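Local coordinates for protein WbmS, polysaccharide deacetylase involved in O-antigen biosynthesis (Bordetella bronchiseptica, PDB 3HFT) that probably removes acetyl groups from a sugar substrate during O-antigen biosynthesis, as a zinc-binding member of the polysaccharide deacetylase family, at residues F21-I24 with S25-D28; L77-N80 with I81-N84; V173-L176 with W177-D180; D206-P209 with I210-Y213; S218-R221 with Y222-R226. All coordinates share one frame; numbering follows the deposited sequence.

Interaction 1 of 5, residues F21-I24 with S25-D28. With EDO (1,2-ethanediol), chain H.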
# COMPACT_ATOMS: atom_id res chain seq x y z
N PHE A 21 -2.30 -4.15 -24.77
CA PHE A 21 -1.22 -3.54 -24.01
C PHE A 21 -1.37 -2.03 -24.00
O PHE A 21 -1.59 -1.40 -25.05
CB PHE A 21 0.13 -3.93 -24.59
CG PHE A 21 0.48 -5.38 -24.43
CD1 PHE A 21 1.04 -5.86 -23.26
CD2 PHE A 21 0.25 -6.28 -25.46
CE1 PHE A 21 1.37 -7.20 -23.12
CE2 PHE A 21 0.59 -7.63 -25.33
CZ PHE A 21 1.15 -8.09 -24.15
N ALA A 22 -1.21 -1.44 -22.83
CA ALA A 22 -1.37 -0.01 -22.69
C ALA A 22 -0.30 0.59 -21.77
O ALA A 22 0.49 -0.12 -21.16
CB ALA A 22 -2.78 0.27 -22.15
N ARG A 23 -0.26 1.92 -21.77
CA ARG A 23 0.59 2.69 -20.88
C ARG A 23 -0.19 3.06 -19.62
O ARG A 23 -1.41 3.20 -19.66
CB ARG A 23 1.01 3.97 -21.58
CG ARG A 23 1.74 3.69 -22.88
CD ARG A 23 1.90 4.96 -23.65
NE ARG A 23 0.62 5.50 -24.03
CZ ARG A 23 0.18 5.67 -25.27
NH1 ARG A 23 0.92 5.37 -26.32
NH2 ARG A 23 -1.02 6.18 -25.45
N ILE A 24 0.49 3.23 -18.50
CA ILE A 24 -0.22 3.63 -17.27
C ILE A 24 -1.04 4.92 -17.50
O ILE A 24 -2.19 5.00 -17.06
CB ILE A 24 0.76 3.76 -16.05
CG1 ILE A 24 1.38 2.40 -15.68
CG2 ILE A 24 0.08 4.44 -14.84
CD1 ILE A 24 0.42 1.39 -14.96
N SER A 25 -0.50 5.91 -18.22
CA SER A 25 -1.26 7.15 -18.43
C SER A 25 -2.46 7.00 -19.36
O SER A 25 -3.21 7.97 -19.56
CB SER A 25 -0.34 8.24 -18.99
OG SER A 25 0.33 7.76 -20.13
N ASP A 26 -2.69 5.81 -19.90
CA ASP A 26 -3.89 5.56 -20.71
C ASP A 26 -5.10 5.28 -19.81
O ASP A 26 -6.22 5.29 -20.28
CB ASP A 26 -3.68 4.39 -21.67
CG ASP A 26 -2.66 4.66 -22.75
OD1 ASP A 26 -2.59 5.79 -23.26
OD2 ASP A 26 -1.94 3.72 -23.13
N ILE A 27 -4.88 5.05 -18.51
CA ILE A 27 -5.97 4.77 -17.57
C ILE A 27 -6.82 6.02 -17.40
O ILE A 27 -6.29 7.09 -17.08
CB ILE A 27 -5.43 4.33 -16.20
CG1 ILE A 27 -4.70 2.98 -16.36
CG2 ILE A 27 -6.56 4.23 -15.12
CD1 ILE A 27 -3.78 2.58 -15.20
N ASP A 28 -8.11 5.89 -17.67
CA ASP A 28 -9.06 6.96 -17.48
C ASP A 28 -10.03 6.41 -16.45
O ASP A 28 -10.83 5.52 -16.74
CB ASP A 28 -9.77 7.28 -18.78
CG ASP A 28 -10.83 8.35 -18.62
OD1 ASP A 28 -11.16 8.76 -17.48
OD2 ASP A 28 -11.37 8.78 -19.66
C1 EDO H . -1.34 -4.42 -27.82
O1 EDO H . -1.79 -3.07 -27.92
C2 EDO H . -1.65 -5.31 -29.01
O2 EDO H . -2.29 -6.51 -28.51
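Arg23 and Asp26 grip each other through side chains and backbone at once. The two carboxylate oxygens divide the work: OD1 takes the guanidinium and OD2 the main chain. In the salt bridge, Arg23 NH2 donates to the syn lone pair of Asp26 OD1, 2.7 Å away, while Arg23 NE adds a weak bond to the same oxygen. The guanidinium and carboxylate planes are 60° apart, so this is no flat two-oxygen, two-nitrogen pairing. A bend at chi3 (-63°) folds the arginine back over the turn so that its NE-NH2 side faces the acid. Asp26 OD2 accepts Arg23 N at 2.8 Å, from its anti side and well out of the carboxylate plane. In return Asp26 N donates to Arg23 O at 2.9 Å, closing a ring that ties the carboxylate of the last 3-10 residue back to Arg23, just ahead of the turn, like the half of a capping box in which the third residue's side chain accepts the capping N-H. The next bond round the turn runs from Ile27 N to Ile24 O, 3.1 Å.

Beyond this polar knot the packing is light. Ala22 CB rests on Asp26 OD2, and Ile24 CG2 approaches Ile27 CD1 to 4.3 Å. Both isoleucines are buried: Ile27 leans on Phe40 of strand 39-44, and Ile24 on Glu88, which also accepts a hydrogen bond from Ser25 OG. A 1,2-ethanediol sits at the ring edge of Phe21. With one oxygen bonded to a cation and the other to a peptide N-H, the carboxylate of Asp26 is probably kept ionised and its rotation fixed.

Interaction 2 of 5, residues L77-N80 with I81-N84; sequences LLEN and IRRN
Leu78 CB lies under one face of the Arg82 guanidinium, one turn further along the helix, with NH2 of the arginine 4.0 Å from that CB. Arg82 runs straight from CG to NE, back along the helix, and this brings its NH1 to Glu79 OE1 at 2.7 Å. The salt bridge is short but bent: its N-H...O angle is 130°, and the oxygen is met on its anti side. Glu79 reaches the arginine because its chain turns at chi2 (50°), and the two side chains cross at about a right angle with their flat groups only 22° apart. Arg82 NH2 has a further partner in the carbonyl of Leu117.

Helix 77-83 is the connection of a beta-alpha-beta unit, between strands 67-71 and 87-91. Its inner side carries Leu78 and Ile81, whose CD2 and CD1 are 4.2 Å apart, and both pack on Leu89 of strand 87-91. Glu79 and Arg83 lie on the outer side, and Arg82 also touches Leu89.

Arg83, bent at chi3, curls back over the preceding turn. One face of its guanidinium covers Glu79 O and the backbone of Asn80, and its NH2 makes a weak bond to Asn80 OD1 at 3.0 Å, the two side chains lying side by side. A water links the other oxygen of the glutamate to this arginine, donating to Glu79 OE2 and accepting from Arg83 NH1. Helical backbone bonds run on to Asn84 N, which donates to Asn80 O at 3.2 Å. Asn84 is the first residue to leave the helix, and its OD1 accepts Leu86 N.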
# COMPACT_ATOMS: atom_id res chain seq x y z
N LEU A 77 19.64 6.45 -22.71
CA LEU A 77 18.60 5.55 -23.13
C LEU A 77 17.21 6.04 -22.75
O LEU A 77 16.22 5.61 -23.34
CB LEU A 77 18.86 4.14 -22.60
CG LEU A 77 20.13 3.45 -23.12
CD1 LEU A 77 20.27 2.04 -22.57
CD2 LEU A 77 20.13 3.44 -24.60
N LEU A 78 17.11 6.95 -21.79
CA LEU A 78 15.82 7.54 -21.47
C LEU A 78 15.26 8.27 -22.70
O LEU A 78 14.05 8.32 -22.90
CB LEU A 78 15.92 8.50 -20.28
CG LEU A 78 16.34 7.90 -18.93
CD1 LEU A 78 16.08 8.91 -17.81
CD2 LEU A 78 15.63 6.57 -18.67
N GLU A 79 16.14 8.82 -23.53
CA GLU A 79 15.70 9.49 -24.75
C GLU A 79 15.07 8.50 -25.75
O GLU A 79 14.13 8.86 -26.45
CB GLU A 79 16.87 10.28 -25.37
CG GLU A 79 16.47 11.27 -26.47
CD GLU A 79 15.31 12.20 -26.09
OE1 GLU A 79 15.24 12.66 -24.92
OE2 GLU A 79 14.45 12.46 -26.96
N ASN A 80 15.54 7.26 -25.78
CA ASN A 80 14.91 6.21 -26.60
C ASN A 80 13.46 6.00 -26.16
O ASN A 80 12.55 5.88 -26.97
CB ASN A 80 15.60 4.84 -26.45
CG ASN A 80 17.06 4.84 -26.86
OD1 ASN A 80 17.68 5.88 -26.98
ND2 ASN A 80 17.62 3.65 -27.06
N ILE A 81 13.27 5.94 -24.85
CA ILE A 81 11.97 5.74 -24.24
C ILE A 81 11.06 6.94 -24.54
O ILE A 81 9.92 6.78 -24.97
CB ILE A 81 12.13 5.50 -22.73
CG1 ILE A 81 12.89 4.18 -22.50
CG2 ILE A 81 10.75 5.54 -22.01
CD1 ILE A 81 13.42 3.94 -21.09
N ARG A 82 11.57 8.15 -24.33
CA ARG A 82 10.78 9.35 -24.66
C ARG A 82 10.32 9.34 -26.13
O ARG A 82 9.15 9.58 -26.41
CB ARG A 82 11.57 10.63 -24.41
CG ARG A 82 11.78 10.97 -22.95
CD ARG A 82 12.41 12.36 -22.78
NE ARG A 82 13.14 12.48 -21.51
CZ ARG A 82 14.45 12.23 -21.33
NH1 ARG A 82 15.22 11.85 -22.34
NH2 ARG A 82 15.00 12.36 -20.13
N ARG A 83 11.25 9.10 -27.06
CA ARG A 83 10.94 9.10 -28.50
C ARG A 83 9.85 8.15 -28.92
O ARG A 83 9.05 8.45 -29.81
CB ARG A 83 12.17 8.70 -29.32
CG ARG A 83 13.10 9.78 -29.64
CD ARG A 83 14.04 9.35 -30.75
NE ARG A 83 14.76 8.12 -30.40
CZ ARG A 83 15.94 8.09 -29.79
NH1 ARG A 83 16.56 9.20 -29.45
NH2 ARG A 83 16.52 6.92 -29.52
N ASN A 84 9.86 6.96 -28.35
CA ASN A 84 8.92 5.95 -28.75
C ASN A 84 7.53 6.36 -28.26
O ASN A 84 7.28 6.44 -27.05
CB ASN A 84 9.35 4.59 -28.19
CG ASN A 84 8.53 3.46 -28.74
OD1 ASN A 84 7.35 3.64 -29.07
ND2 ASN A 84 9.15 2.28 -28.86
O HOH W 1 15.33 11.98 -29.50

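Interaction 3 of 5, residues V173-L176 with W177-D180; sequences VPYL and WEDD. With EDO (1,2-ethanediol), chain D.
Tyr175 OH donates to Glu178 OE1 at 2.7 Å, meeting the oxygen nearly end-on to its C-O bond. Ring and carboxylate are almost coplanar, 12° apart, and the acid lies at the ring edge, with Glu178 OE1 only 3.3 Å from Tyr175 CE2. The phenol gets there because the tyrosine's CG stands between its own N and carbonyl carbon (chi1 72°), turning the ring toward Trp177 O and Glu178, while Glu178 is stretched out beyond CG. Tyr175 CD2 also lies 3.7 Å from the carbonyl oxygen of Trp177, again at the edge. Arg125 makes a cation-pi contact with the same ring.

Residues 177-178 form an edge strand, weakly bonded, of the five-stranded parallel sheet and lead directly into helix 179-185, with Glu178 at the N-cap position. On this strand neighbouring side chains take different sides. Glu178 goes to the tyrosine and lies about 3 Å (nearest atoms) from an unidentified bound molecule, which may mark a pocket. Trp177 goes into an aromatic cluster, stacked on Phe248 with its NE1 bonded to Tyr195 OH. Leu176 CD1 presses on Trp177 CB at 3.7 Å. Trp177 N is buried here with no polar partner. At the start of the helix Asp180 OD2 accepts from O1 of a 1,2-ethanediol at 2.8 Å; the diol also bonds to Asp46, one of the three residues that bind the zinc.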
# COMPACT_ATOMS: atom_id res chain seq x y z
N VAL A 173 -3.03 2.88 -8.85
CA VAL A 173 -3.05 1.78 -9.77
C VAL A 173 -2.37 0.54 -9.13
O VAL A 173 -1.17 0.52 -8.98
CB VAL A 173 -2.30 2.16 -11.08
CG1 VAL A 173 -2.36 0.96 -12.09
CG2 VAL A 173 -2.88 3.48 -11.69
N PRO A 174 -3.15 -0.49 -8.74
CA PRO A 174 -2.52 -1.62 -8.07
C PRO A 174 -1.94 -2.59 -9.10
O PRO A 174 -2.49 -2.71 -10.19
CB PRO A 174 -3.69 -2.29 -7.36
CG PRO A 174 -4.83 -2.07 -8.30
CD PRO A 174 -4.61 -0.66 -8.82
N TYR A 175 -0.87 -3.29 -8.74
CA TYR A 175 -0.26 -4.25 -9.65
C TYR A 175 -0.16 -5.60 -9.01
O TYR A 175 -0.20 -5.73 -7.78
CB TYR A 175 1.08 -3.77 -10.20
CG TYR A 175 2.29 -3.72 -9.30
CD1 TYR A 175 2.49 -2.68 -8.40
CD2 TYR A 175 3.29 -4.64 -9.45
CE1 TYR A 175 3.64 -2.60 -7.64
CE2 TYR A 175 4.46 -4.56 -8.72
CZ TYR A 175 4.63 -3.53 -7.82
OH TYR A 175 5.82 -3.42 -7.11
N LEU A 176 -0.17 -6.63 -9.86
CA LEU A 176 -0.44 -7.98 -9.39
C LEU A 176 0.65 -9.06 -9.62
O LEU A 176 0.51 -10.19 -9.16
CB LEU A 176 -1.78 -8.45 -10.00
CG LEU A 176 -2.05 -8.41 -11.52
CD1 LEU A 176 -0.98 -9.14 -12.36
CD2 LEU A 176 -3.48 -8.94 -11.83
N TRP A 177 1.72 -8.68 -10.29
CA TRP A 177 2.82 -9.60 -10.59
C TRP A 177 4.12 -8.82 -10.74
O TRP A 177 4.13 -7.69 -11.28
CB TRP A 177 2.51 -10.39 -11.86
CG TRP A 177 3.43 -11.59 -12.09
CD1 TRP A 177 3.14 -12.90 -11.84
CD2 TRP A 177 4.72 -11.59 -12.72
NE1 TRP A 177 4.19 -13.71 -12.21
CE2 TRP A 177 5.18 -12.93 -12.75
CE3 TRP A 177 5.58 -10.58 -13.19
CZ2 TRP A 177 6.44 -13.29 -13.27
CZ3 TRP A 177 6.82 -10.94 -13.72
CH2 TRP A 177 7.24 -12.28 -13.73
N GLU A 178 5.21 -9.39 -10.22
CA GLU A 178 6.54 -8.80 -10.29
C GLU A 178 7.55 -9.95 -10.33
O GLU A 178 7.37 -10.99 -9.66
CB GLU A 178 6.80 -7.84 -9.12
CG GLU A 178 8.19 -7.22 -9.07
CD GLU A 178 8.35 -6.24 -7.93
OE1 GLU A 178 7.35 -5.54 -7.59
OE2 GLU A 178 9.47 -6.16 -7.37
N ASP A 179 8.58 -9.78 -11.13
CA ASP A 179 9.56 -10.86 -11.35
C ASP A 179 10.27 -11.33 -10.10
O ASP A 179 10.29 -12.55 -9.82
CB ASP A 179 10.53 -10.60 -12.54
CG ASP A 179 11.25 -9.25 -12.49
OD1 ASP A 179 11.25 -8.59 -11.45
OD2 ASP A 179 11.84 -8.85 -13.53
N ASP A 180 10.88 -10.42 -9.35
CA ASP A 180 11.55 -10.84 -8.13
C ASP A 180 10.57 -11.34 -7.07
O ASP A 180 10.87 -12.30 -6.34
CB ASP A 180 12.52 -9.77 -7.59
CG ASP A 180 11.90 -8.42 -7.41
OD1 ASP A 180 10.73 -8.20 -7.76
OD2 ASP A 180 12.62 -7.52 -6.94
C1 EDO D . 16.12 -6.81 -7.47
O1 EDO D . 15.34 -8.00 -7.56
C2 EDO D . 15.99 -6.01 -8.77
O2 EDO D . 16.27 -4.62 -8.55

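Interaction 4 of 5, residues D206-P209 with I210-Y213; sequences DFHP and IHVY. With EDO (1,2-ethanediol), chain D; EDO (1,2-ethanediol), chain F.
His208 O, at the N-cap position, opens helix 209-214 by accepting Val212 N at 3.0 Å, and more weakly His211 N; Pro209 O then takes Tyr213 N at 2.7 Å, nearly along the C=O axis. The side chains of His208 and His211 lie side by side and point the same way, but their rings are turned against each other, planes at 84° and centroids 5.7 Å apart. His211 CD2 comes 3.8 Å from His208 CB. Ile210 CG2 sits over the centre of one face of the His211 ring.

This is the strand-to-helix turn at the carboxyl end of strand 203-207, where the parallel sheet presents its site residues: the side chain of His208 is about 4 Å from the bound zinc, which Asp46, His92 and His127 bind. Both imidazoles are held at two nitrogens. His208 ND1 pairs with Asp179 OD1 and its NE2 donates to a 1,2-ethanediol O2 at 2.6 Å; His211 ND1 pairs with Thr216 and its NE2 donates to O1 of a second diol at 2.7 Å, almost straight (174°). Toward helix 245-256, Phe207 CB meets Val212 CG2 at 4.0 Å, and both side chains pack on Leu249 there.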
# COMPACT_ATOMS: atom_id res chain seq x y z
N ASP A 206 5.24 -5.92 -13.23
CA ASP A 206 6.48 -5.19 -13.03
C ASP A 206 7.69 -6.10 -13.29
O ASP A 206 7.87 -7.13 -12.61
CB ASP A 206 6.54 -4.69 -11.60
CG ASP A 206 7.75 -3.81 -11.30
OD1 ASP A 206 8.48 -3.42 -12.24
OD2 ASP A 206 7.91 -3.48 -10.09
N PHE A 207 8.51 -5.70 -14.26
CA PHE A 207 9.76 -6.41 -14.59
C PHE A 207 10.98 -5.51 -14.36
O PHE A 207 10.89 -4.30 -14.51
CB PHE A 207 9.79 -6.81 -16.06
CG PHE A 207 8.79 -7.88 -16.44
CD1 PHE A 207 7.51 -7.55 -16.82
CD2 PHE A 207 9.17 -9.22 -16.46
CE1 PHE A 207 6.60 -8.56 -17.21
CE2 PHE A 207 8.28 -10.22 -16.83
CZ PHE A 207 6.99 -9.88 -17.19
N HIS A 208 12.10 -6.12 -14.03
CA HIS A 208 13.39 -5.44 -13.93
C HIS A 208 14.28 -5.90 -15.09
O HIS A 208 14.40 -7.09 -15.34
CB HIS A 208 14.08 -5.75 -12.61
CG HIS A 208 13.28 -5.34 -11.42
ND1 HIS A 208 12.30 -6.15 -10.88
CD2 HIS A 208 13.26 -4.19 -10.71
CE1 HIS A 208 11.73 -5.51 -9.86
NE2 HIS A 208 12.29 -4.32 -9.75
N PRO A 209 14.90 -4.93 -15.79
CA PRO A 209 15.84 -5.22 -16.87
C PRO A 209 16.87 -6.28 -16.50
O PRO A 209 17.11 -7.19 -17.30
CB PRO A 209 16.46 -3.86 -17.15
CG PRO A 209 15.32 -2.93 -16.93
CD PRO A 209 14.60 -3.50 -15.71
N ILE A 210 17.43 -6.19 -15.28
CA ILE A 210 18.42 -7.16 -14.83
C ILE A 210 17.84 -8.58 -14.86
O ILE A 210 18.52 -9.52 -15.28
CB ILE A 210 19.05 -6.81 -13.44
CG1 ILE A 210 20.31 -7.67 -13.22
CG2 ILE A 210 18.01 -6.95 -12.24
CD1 ILE A 210 21.44 -7.49 -14.33
N HIS A 211 16.60 -8.75 -14.44
CA HIS A 211 16.04 -10.11 -14.43
C HIS A 211 15.64 -10.57 -15.81
O HIS A 211 15.73 -11.76 -16.13
CB HIS A 211 14.88 -10.24 -13.44
CG HIS A 211 15.29 -9.99 -12.03
ND1 HIS A 211 16.40 -10.59 -11.47
CD2 HIS A 211 14.78 -9.18 -11.08
CE1 HIS A 211 16.53 -10.17 -10.23
NE2 HIS A 211 15.56 -9.32 -9.96
N VAL A 212 15.21 -9.64 -16.65
CA VAL A 212 14.91 -10.00 -18.05
C VAL A 212 16.23 -10.41 -18.73
O VAL A 212 16.29 -11.39 -19.44
CB VAL A 212 14.19 -8.83 -18.80
CG1 VAL A 212 13.98 -9.14 -20.30
CG2 VAL A 212 12.83 -8.52 -18.10
N TYR A 213 17.29 -9.65 -18.50
CA TYR A 213 18.58 -9.98 -19.09
C TYR A 213 19.11 -11.36 -18.68
O TYR A 213 19.60 -12.11 -19.51
CB TYR A 213 19.62 -8.92 -18.74
CG TYR A 213 20.84 -9.01 -19.62
CD1 TYR A 213 20.89 -8.36 -20.86
CD2 TYR A 213 21.93 -9.79 -19.26
CE1 TYR A 213 21.99 -8.44 -21.67
CE2 TYR A 213 23.02 -9.91 -20.10
CZ TYR A 213 23.04 -9.22 -21.29
OH TYR A 213 24.13 -9.31 -22.10
C1 EDO D . 16.12 -6.81 -7.47
O1 EDO D . 15.34 -8.00 -7.56
C2 EDO D . 15.99 -6.01 -8.77
O2 EDO D . 16.27 -4.62 -8.55
C1 EDO F . 10.13 -2.06 -6.17
O1 EDO F . 11.45 -1.76 -5.65
C2 EDO F . 10.31 -2.89 -7.44
O2 EDO F . 11.36 -2.36 -8.30

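Interaction 5 of 5, residues S218-R221 with Y222-R226; sequences SLRR and YEDSR
Helix 219-224 is a short surface helix of fewer than two turns, and one ion pair spans it from Arg220 to Asp224. Arg220 NE, rather than an end nitrogen, lies 3.0 Å from Asp224 OD1, on the syn side of that oxygen. Their flat groups stand 77° apart, so the arginine meets the acid through this one N-H. A bend at chi2 (55°) swings the arginine chain round toward the next turn. Beneath the pair, the backbone bond from Asp224 N to Arg220 O is 2.8 Å.

Leu219 O is taken by Glu223 N at 2.9 Å, and Tyr222 CB and Glu223 CG crowd the same oxygen. At the far end Ser225, the first residue off the helix, donates its N to Arg221 O at 3.1 Å, while its OG has His229 as its main partner. Glu223 is held in turn by Arg226, whose NH1 lies 2.9 Å from Glu223 OE2. The helix is attached to the body through Leu219, which rests on His211, Asp180, Cys183 and Leu184, and Tyr222, which stacks on His229. Arg221 bridges back to Glu217, just ahead of the helix.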
# COMPACT_ATOMS: atom_id res chain seq x y z
N SER A 218 15.60 -17.61 -9.92
CA SER A 218 15.91 -17.64 -8.49
C SER A 218 16.76 -16.43 -8.18
O SER A 218 17.65 -16.08 -8.94
CB SER A 218 16.68 -18.91 -8.11
OG SER A 218 17.28 -18.79 -6.82
N LEU A 219 16.47 -15.78 -7.05
CA LEU A 219 17.23 -14.63 -6.64
C LEU A 219 18.66 -14.99 -6.25
O LEU A 219 19.52 -14.11 -6.15
CB LEU A 219 16.53 -13.88 -5.52
CG LEU A 219 15.20 -13.27 -5.96
CD1 LEU A 219 14.48 -12.57 -4.81
CD2 LEU A 219 15.42 -12.31 -7.14
N ARG A 220 18.93 -16.28 -6.04
CA ARG A 220 20.27 -16.69 -5.75
C ARG A 220 21.17 -16.50 -6.98
O ARG A 220 22.34 -16.21 -6.85
CB ARG A 220 20.27 -18.15 -5.26
CG ARG A 220 21.59 -18.63 -4.67
CD ARG A 220 22.09 -17.73 -3.53
NE ARG A 220 23.43 -18.11 -3.11
CZ ARG A 220 23.71 -19.09 -2.25
NH1 ARG A 220 22.75 -19.80 -1.68
NH2 ARG A 220 24.98 -19.35 -1.95
N ARG A 221 20.63 -16.67 -8.19
CA ARG A 221 21.39 -16.41 -9.42
C ARG A 221 21.77 -14.93 -9.44
O ARG A 221 22.93 -14.56 -9.69
CB ARG A 221 20.56 -16.76 -10.66
CG ARG A 221 21.25 -16.52 -12.02
CD ARG A 221 20.35 -16.74 -13.24
NE ARG A 221 20.00 -18.16 -13.35
CZ ARG A 221 20.78 -19.10 -13.86
NH1 ARG A 221 21.99 -18.81 -14.32
NH2 ARG A 221 20.35 -20.35 -13.87
N TYR A 222 20.82 -14.08 -9.09
CA TYR A 222 21.03 -12.66 -9.04
C TYR A 222 22.10 -12.30 -8.02
O TYR A 222 23.02 -11.52 -8.30
CB TYR A 222 19.70 -11.98 -8.72
CG TYR A 222 19.83 -10.53 -8.44
CD1 TYR A 222 19.92 -9.61 -9.48
CD2 TYR A 222 19.86 -10.05 -7.13
CE1 TYR A 222 20.03 -8.26 -9.24
CE2 TYR A 222 20.01 -8.70 -6.88
CZ TYR A 222 20.07 -7.80 -7.94
OH TYR A 222 20.22 -6.45 -7.72
N GLU A 223 22.01 -12.88 -6.83
CA GLU A 223 23.00 -12.61 -5.80
C GLU A 223 24.38 -13.18 -6.13
O GLU A 223 25.39 -12.52 -5.88
CB GLU A 223 22.52 -13.14 -4.45
CG GLU A 223 21.31 -12.40 -3.88
CD GLU A 223 21.60 -10.93 -3.55
OE1 GLU A 223 22.77 -10.64 -3.16
OE2 GLU A 223 20.66 -10.07 -3.67
N ASP A 224 24.44 -14.39 -6.69
CA ASP A 224 25.72 -15.00 -7.05
C ASP A 224 26.48 -14.23 -8.14
O ASP A 224 27.70 -14.31 -8.20
CB ASP A 224 25.54 -16.43 -7.57
CG ASP A 224 25.16 -17.43 -6.48
OD1 ASP A 224 25.23 -17.09 -5.29
OD2 ASP A 224 24.80 -18.57 -6.85
N SER A 225 25.75 -13.54 -9.01
CA SER A 225 26.32 -12.86 -10.15
C SER A 225 26.59 -11.37 -9.91
O SER A 225 26.95 -10.65 -10.85
CB SER A 225 25.35 -12.97 -11.32
OG SER A 225 24.06 -12.40 -11.02
N ARG A 226 26.43 -10.91 -8.67
CA ARG A 226 26.47 -9.49 -8.33
C ARG A 226 27.64 -8.72 -8.90
O ARG A 226 27.48 -7.61 -9.39
CB ARG A 226 26.52 -9.30 -6.81
CG ARG A 226 25.23 -9.55 -6.11
CD ARG A 226 25.27 -9.00 -4.69
NE ARG A 226 24.82 -7.62 -4.69
CZ ARG A 226 23.55 -7.24 -4.72
NH1 ARG A 226 22.58 -8.14 -4.74
NH2 ARG A 226 23.24 -5.95 -4.74

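Overall arrangement
Interactions 3 and 4 are the buried pair. They sit on neighbouring strands of the parallel sheet and are joined by the probable hydrogen bond between Trp177 O and Asp206 N, 2.9 Å, and by a shared diol beside the zinc site; their polar groups are mostly acids, a phenol and imidazoles. Interaction 5 is a surface helix docked on this pair, with His211 CE1 3.5 Å from Tyr222 CD1. Interaction 1, half buried, reaches the other end of interaction 3 where Ile27 packs on Val173. Interaction 2 touches none of the others and flanks the far edge of the sheet. Arginine-carboxylate bridges mark interactions 1, 2 and 5, the three less buried places.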